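DUF3829 family protein (PDB 4YJW) is of unknown function but folds as an elongated all-alpha protein whose natural form is probably exported and held at a membrane as a lipoprotein. Local coordinates at residues Q47-V51 with D52-V56; K141-I144 with F145-T149. All coordinates share one frame; numbering follows the deposited sequence.

Interaction 1 of 2, residues Q47-V51 with D52-V56; sequences QKMPV and DSLPV
M49, deposited as selenomethionine, meets both S53 and L54 across a tight turn. Its CB lies 4.0 Å from CD2 of L54, and bends at chi2 (-71°) and again at chi3 curl the chain back until CE comes within 3.9 Å of S53 CB. The long, flexible side chain, a selenoether here, can fold over the turn and also touch Y44 of helix 35-44.

P50 comes next. Its ring lies beside the S53 hydroxyl, with CB 3.5 Å from OG, while its carbonyl O accepts a hydrogen bond from S53 N at 3.0 Å. The donor stands well above the carbonyl plane, 61° out of it, and so does not lie on a lone pair. Proline has no backbone N-H to give, and its restricted phi suits the entry to such a turn.

V51 repeats the pattern one residue on. Its O receives a weak bond from L54 N at 3.4 Å, and CG of L54 packs against the same oxygen at 3.3 Å. The CB of V51 points away from 52-56 overall, and the branched side chain rests on M110 of helix 79-111, a helix that L54 also meets through Y103 and M110.

Two successive i to i+3 bonds thus shape a short 3-10 turn whose V51 and L54 side chains lie against helix 79-111. The V51 carbonyl also accepts from Q111 NE2, so the weak turn bond is supplemented by a second hydrogen bond, from that helix; the loop's fold probably depends on it as well as on its own bonds.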
loop_
_atom_site.group_PDB
_atom_site.type_symbol
_atom_site.label_atom_id
_atom_site.label_comp_id
_atom_site.label_asym_id
_atom_site.label_seq_id
_atom_site.Cartn_x
_atom_site.Cartn_y
_atom_site.Cartn_z
ATOM N N GLN A 47 19.072 8.696 -12.195
ATOM C CA GLN A 47 20.245 9.566 -12.149
ATOM C C GLN A 47 20.314 10.541 -13.341
ATOM O O GLN A 47 20.904 11.609 -13.215
ATOM C CB GLN A 47 21.515 8.679 -12.144
ATOM C CG GLN A 47 21.682 7.828 -10.859
ATOM C CD GLN A 47 21.013 6.461 -10.852
ATOM O OE1 GLN A 47 20.032 6.191 -11.566
ATOM N NE2 GLN A 47 21.451 5.594 -9.941
ATOM N N LYS A 48 19.739 10.163 -14.496
ATOM C CA LYS A 48 19.815 10.990 -15.717
ATOM C C LYS A 48 18.589 11.903 -15.906
ATOM O O LYS A 48 18.525 12.649 -16.889
ATOM C CB LYS A 48 20.002 10.107 -16.950
ATOM C CG LYS A 48 21.394 9.468 -17.009
ATOM C CD LYS A 48 21.553 8.588 -18.237
ATOM C CE LYS A 48 22.902 7.914 -18.286
ATOM N NZ LYS A 48 23.038 7.040 -19.486
HETATM N N MSE A 49 17.633 11.863 -14.970
HETATM C CA MSE A 49 16.487 12.764 -15.051
HETATM C C MSE A 49 16.941 14.221 -14.856
HETATM O O MSE A 49 17.624 14.497 -13.864
HETATM C CB MSE A 49 15.441 12.436 -13.978
HETATM C CG MSE A 49 14.486 11.351 -14.350
HETATM SE SE MSE A 49 13.250 11.948 -15.737
HETATM C CE MSE A 49 12.342 13.356 -14.882
ATOM N N PRO A 50 16.603 15.165 -15.764
ATOM C CA PRO A 50 16.915 16.577 -15.472
ATOM C C PRO A 50 16.234 16.977 -14.153
ATOM O O PRO A 50 15.064 16.656 -13.915
ATOM C CB PRO A 50 16.330 17.333 -16.674
ATOM C CG PRO A 50 16.138 16.290 -17.746
ATOM C CD PRO A 50 15.808 15.034 -17.005
ATOM N N VAL A 51 16.988 17.603 -13.267
ATOM C CA VAL A 51 16.502 18.015 -11.950
ATOM C C VAL A 51 15.238 18.902 -12.064
ATOM O O VAL A 51 14.290 18.687 -11.305
ATOM C CB VAL A 51 17.654 18.735 -11.208
ATOM C CG1 VAL A 51 17.146 19.513 -10.014
ATOM C CG2 VAL A 51 18.732 17.744 -10.780
ATOM N N ASP A 52 15.211 19.855 -13.027
ATOM C CA ASP A 52 14.063 20.775 -13.179
ATOM C C ASP A 52 12.823 20.092 -13.792
ATOM O O ASP A 52 11.726 20.664 -13.763
ATOM C CB ASP A 52 14.477 22.017 -13.995
ATOM C CG ASP A 52 15.449 22.897 -13.217
ATOM O OD1 ASP A 52 15.473 22.801 -11.956
ATOM O OD2 ASP A 52 16.215 23.637 -13.860
ATOM N N SER A 53 12.984 18.844 -14.274
ATOM C CA SER A 53 11.871 18.076 -14.855
ATOM C C SER A 53 11.107 17.228 -13.821
ATOM O O SER A 53 10.074 16.661 -14.180
ATOM C CB SER A 53 12.393 17.149 -15.950
ATOM O OG SER A 53 12.879 17.934 -17.027
ATOM N N LEU A 54 11.606 17.111 -12.571
ATOM C CA LEU A 54 10.980 16.247 -11.559
ATOM C C LEU A 54 9.572 16.743 -11.203
ATOM O O LEU A 54 9.422 17.862 -10.709
ATOM C CB LEU A 54 11.849 16.132 -10.286
ATOM C CG LEU A 54 13.287 15.651 -10.487
ATOM C CD1 LEU A 54 14.095 15.767 -9.188
ATOM C CD2 LEU A 54 13.330 14.224 -11.024
ATOM N N PRO A 55 8.506 15.966 -11.475
ATOM C CA PRO A 55 7.169 16.486 -11.177
ATOM C C PRO A 55 6.705 16.158 -9.763
ATOM O O PRO A 55 7.228 15.247 -9.131
ATOM C CB PRO A 55 6.293 15.786 -12.217
ATOM C CG PRO A 55 6.949 14.446 -12.411
ATOM C CD PRO A 55 8.442 14.630 -12.123
ATOM N N VAL A 56 5.685 16.870 -9.288
ATOM C CA VAL A 56 5.079 16.539 -7.991
ATOM C C VAL A 56 4.237 15.274 -8.214
ATOM O O VAL A 56 3.492 15.192 -9.198
ATOM C CB VAL A 56 4.207 17.709 -7.447
ATOM C CG1 VAL A 56 3.342 17.263 -6.259
ATOM C CG2 VAL A 56 5.079 18.897 -7.062
#

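Interaction 2 of 2, residues K141-I144 with F145-T149; sequences KQVI and FDILT
The F145 ring and the extended K141 chain run alongside each other in the same direction on one flank of the helix. CE2 of the ring is 3.7 Å from K141 CG and 3.9 Å from K141 CE, while the K141 carbonyl O approaches CD2 obliquely. The other flat pair is the Q142 amide and the D146 carboxylate, with 34° between their planes. Q142 NE2 gives a 2.8 Å hydrogen bond to D146 OD1; the acceptor lies nearly in the amide plane, but the donor sits above the carboxylate plane. The bend at Q142 chi2 (59°) brings the amide round to its partner one turn on, at an exposed position that suits two polar residues.

Regular i to i+4 backbone bonds run on, such as L148 N to I144 O at 3.1 Å. V143 CG1 meets I147 CD1 at 3.8 Å and I144 CG2 meets L148 CD1 at 3.9 Å.

Branched, apolar V143, I144 and I147 suit the side of helix 121-159 that rests on helix 79-111. F145 fills its place against L26 and L29 of helix 10-32, where L148 also packs; K141 flanks the ring with its aliphatic chain while NZ bonds L29 O and forms a salt bridge with E35 of helix 35-44.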
loop_
_atom_site.group_PDB
_atom_site.type_symbol
_atom_site.label_atom_id
_atom_site.label_comp_id
_atom_site.label_asym_id
_atom_site.label_seq_id
_atom_site.Cartn_x
_atom_site.Cartn_y
_atom_site.Cartn_z
ATOM N N LYS A 141 -0.113 -6.201 -0.928
ATOM C CA LYS A 141 -1.399 -6.238 -1.641
ATOM C C LYS A 141 -1.762 -7.676 -2.029
ATOM O O LYS A 141 -2.906 -8.094 -1.815
ATOM C CB LYS A 141 -1.327 -5.355 -2.893
ATOM C CG LYS A 141 -2.580 -5.380 -3.786
ATOM C CD LYS A 141 -2.538 -4.170 -4.712
ATOM C CE LYS A 141 -3.577 -4.219 -5.805
ATOM N NZ LYS A 141 -3.549 -2.984 -6.655
ATOM N N GLN A 142 -0.799 -8.420 -2.604
ATOM C CA GLN A 142 -1.039 -9.812 -3.010
ATOM C C GLN A 142 -1.258 -10.708 -1.784
ATOM O O GLN A 142 -2.160 -11.556 -1.817
ATOM C CB GLN A 142 0.114 -10.344 -3.886
ATOM C CG GLN A 142 -0.214 -11.679 -4.581
ATOM C CD GLN A 142 -1.424 -11.581 -5.488
ATOM O OE1 GLN A 142 -1.407 -10.894 -6.516
ATOM N NE2 GLN A 142 -2.509 -12.262 -5.123
ATOM N N VAL A 143 -0.456 -10.525 -0.703
ATOM C CA VAL A 143 -0.629 -11.306 0.532
ATOM C C VAL A 143 -2.068 -11.131 1.078
ATOM O O VAL A 143 -2.690 -12.132 1.453
ATOM C CB VAL A 143 0.427 -10.969 1.609
ATOM C CG1 VAL A 143 0.017 -11.531 2.974
ATOM C CG2 VAL A 143 1.798 -11.506 1.206
ATOM N N ILE A 144 -2.591 -9.884 1.111
ATOM C CA ILE A 144 -3.961 -9.610 1.619
ATOM C C ILE A 144 -5.006 -10.365 0.771
ATOM O O ILE A 144 -5.856 -11.048 1.345
ATOM C CB ILE A 144 -4.251 -8.085 1.692
ATOM C CG1 ILE A 144 -3.373 -7.452 2.811
ATOM C CG2 ILE A 144 -5.755 -7.809 1.940
ATOM C CD1 ILE A 144 -3.139 -5.942 2.702
ATOM N N PHE A 145 -4.924 -10.268 -0.574
ATOM C CA PHE A 145 -5.854 -11.002 -1.447
ATOM C C PHE A 145 -5.731 -12.511 -1.245
ATOM O O PHE A 145 -6.756 -13.207 -1.198
ATOM C CB PHE A 145 -5.633 -10.655 -2.931
ATOM C CG PHE A 145 -6.115 -9.272 -3.311
ATOM C CD1 PHE A 145 -7.381 -8.828 -2.929
ATOM C CD2 PHE A 145 -5.329 -8.435 -4.096
ATOM C CE1 PHE A 145 -7.818 -7.542 -3.258
ATOM C CE2 PHE A 145 -5.778 -7.160 -4.449
ATOM C CZ PHE A 145 -7.016 -6.718 -4.023
ATOM N N ASP A 146 -4.493 -13.016 -1.056
ATOM C CA ASP A 146 -4.280 -14.464 -0.857
ATOM C C ASP A 146 -4.856 -14.969 0.460
ATOM O O ASP A 146 -5.337 -16.109 0.506
ATOM C CB ASP A 146 -2.801 -14.836 -0.970
ATOM C CG ASP A 146 -2.256 -14.647 -2.373
ATOM O OD1 ASP A 146 -3.060 -14.340 -3.292
ATOM O OD2 ASP A 146 -1.027 -14.739 -2.543
ATOM N N ILE A 147 -4.846 -14.142 1.522
ATOM C CA ILE A 147 -5.477 -14.533 2.794
ATOM C C ILE A 147 -7.004 -14.579 2.607
ATOM O O ILE A 147 -7.680 -15.484 3.099
ATOM C CB ILE A 147 -5.103 -13.534 3.950
ATOM C CG1 ILE A 147 -3.619 -13.633 4.341
ATOM C CG2 ILE A 147 -6.007 -13.726 5.191
ATOM C CD1 ILE A 147 -3.081 -12.365 5.033
ATOM N N LEU A 148 -7.544 -13.552 1.963
ATOM C CA LEU A 148 -8.989 -13.376 1.850
ATOM C C LEU A 148 -9.708 -14.319 0.878
ATOM O O LEU A 148 -10.788 -14.787 1.214
ATOM C CB LEU A 148 -9.301 -11.938 1.425
ATOM C CG LEU A 148 -9.024 -10.796 2.434
ATOM C CD1 LEU A 148 -9.342 -9.443 1.803
ATOM C CD2 LEU A 148 -9.881 -10.935 3.688
ATOM N N THR A 149 -9.182 -14.554 -0.329
ATOM C CA THR A 149 -9.987 -15.294 -1.319
ATOM C C THR A 149 -10.440 -16.714 -0.788
ATOM O O THR A 149 -11.624 -16.979 -0.977
ATOM C CB THR A 149 -9.347 -15.324 -2.706
ATOM O OG1 THR A 149 -8.011 -15.766 -2.621
ATOM C CG2 THR A 149 -9.364 -13.936 -3.375
#

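In the fold
Interactions 1 and 2 do not touch: their centres are 35 Å apart and their nearest atoms about 20 Å, on opposite sides of the chain's centre. Interaction 1 is a surface turn in the loop between helices 35-44 and 64-71, about 25 Å from that centre, while interaction 2 is a partly buried piece of helix 121-159 at about 13 Å. Both lean on helix 79-111 and touch helix 35-44, at Y44 and E35 respectively. The loop docks near the end of helix 79-111, through Y103, R107, M110 and Q111, and helix 121-159 packs on its earlier part, at N84, N88 and Y89. No active site or ligand is known, so both are best read as structural packing.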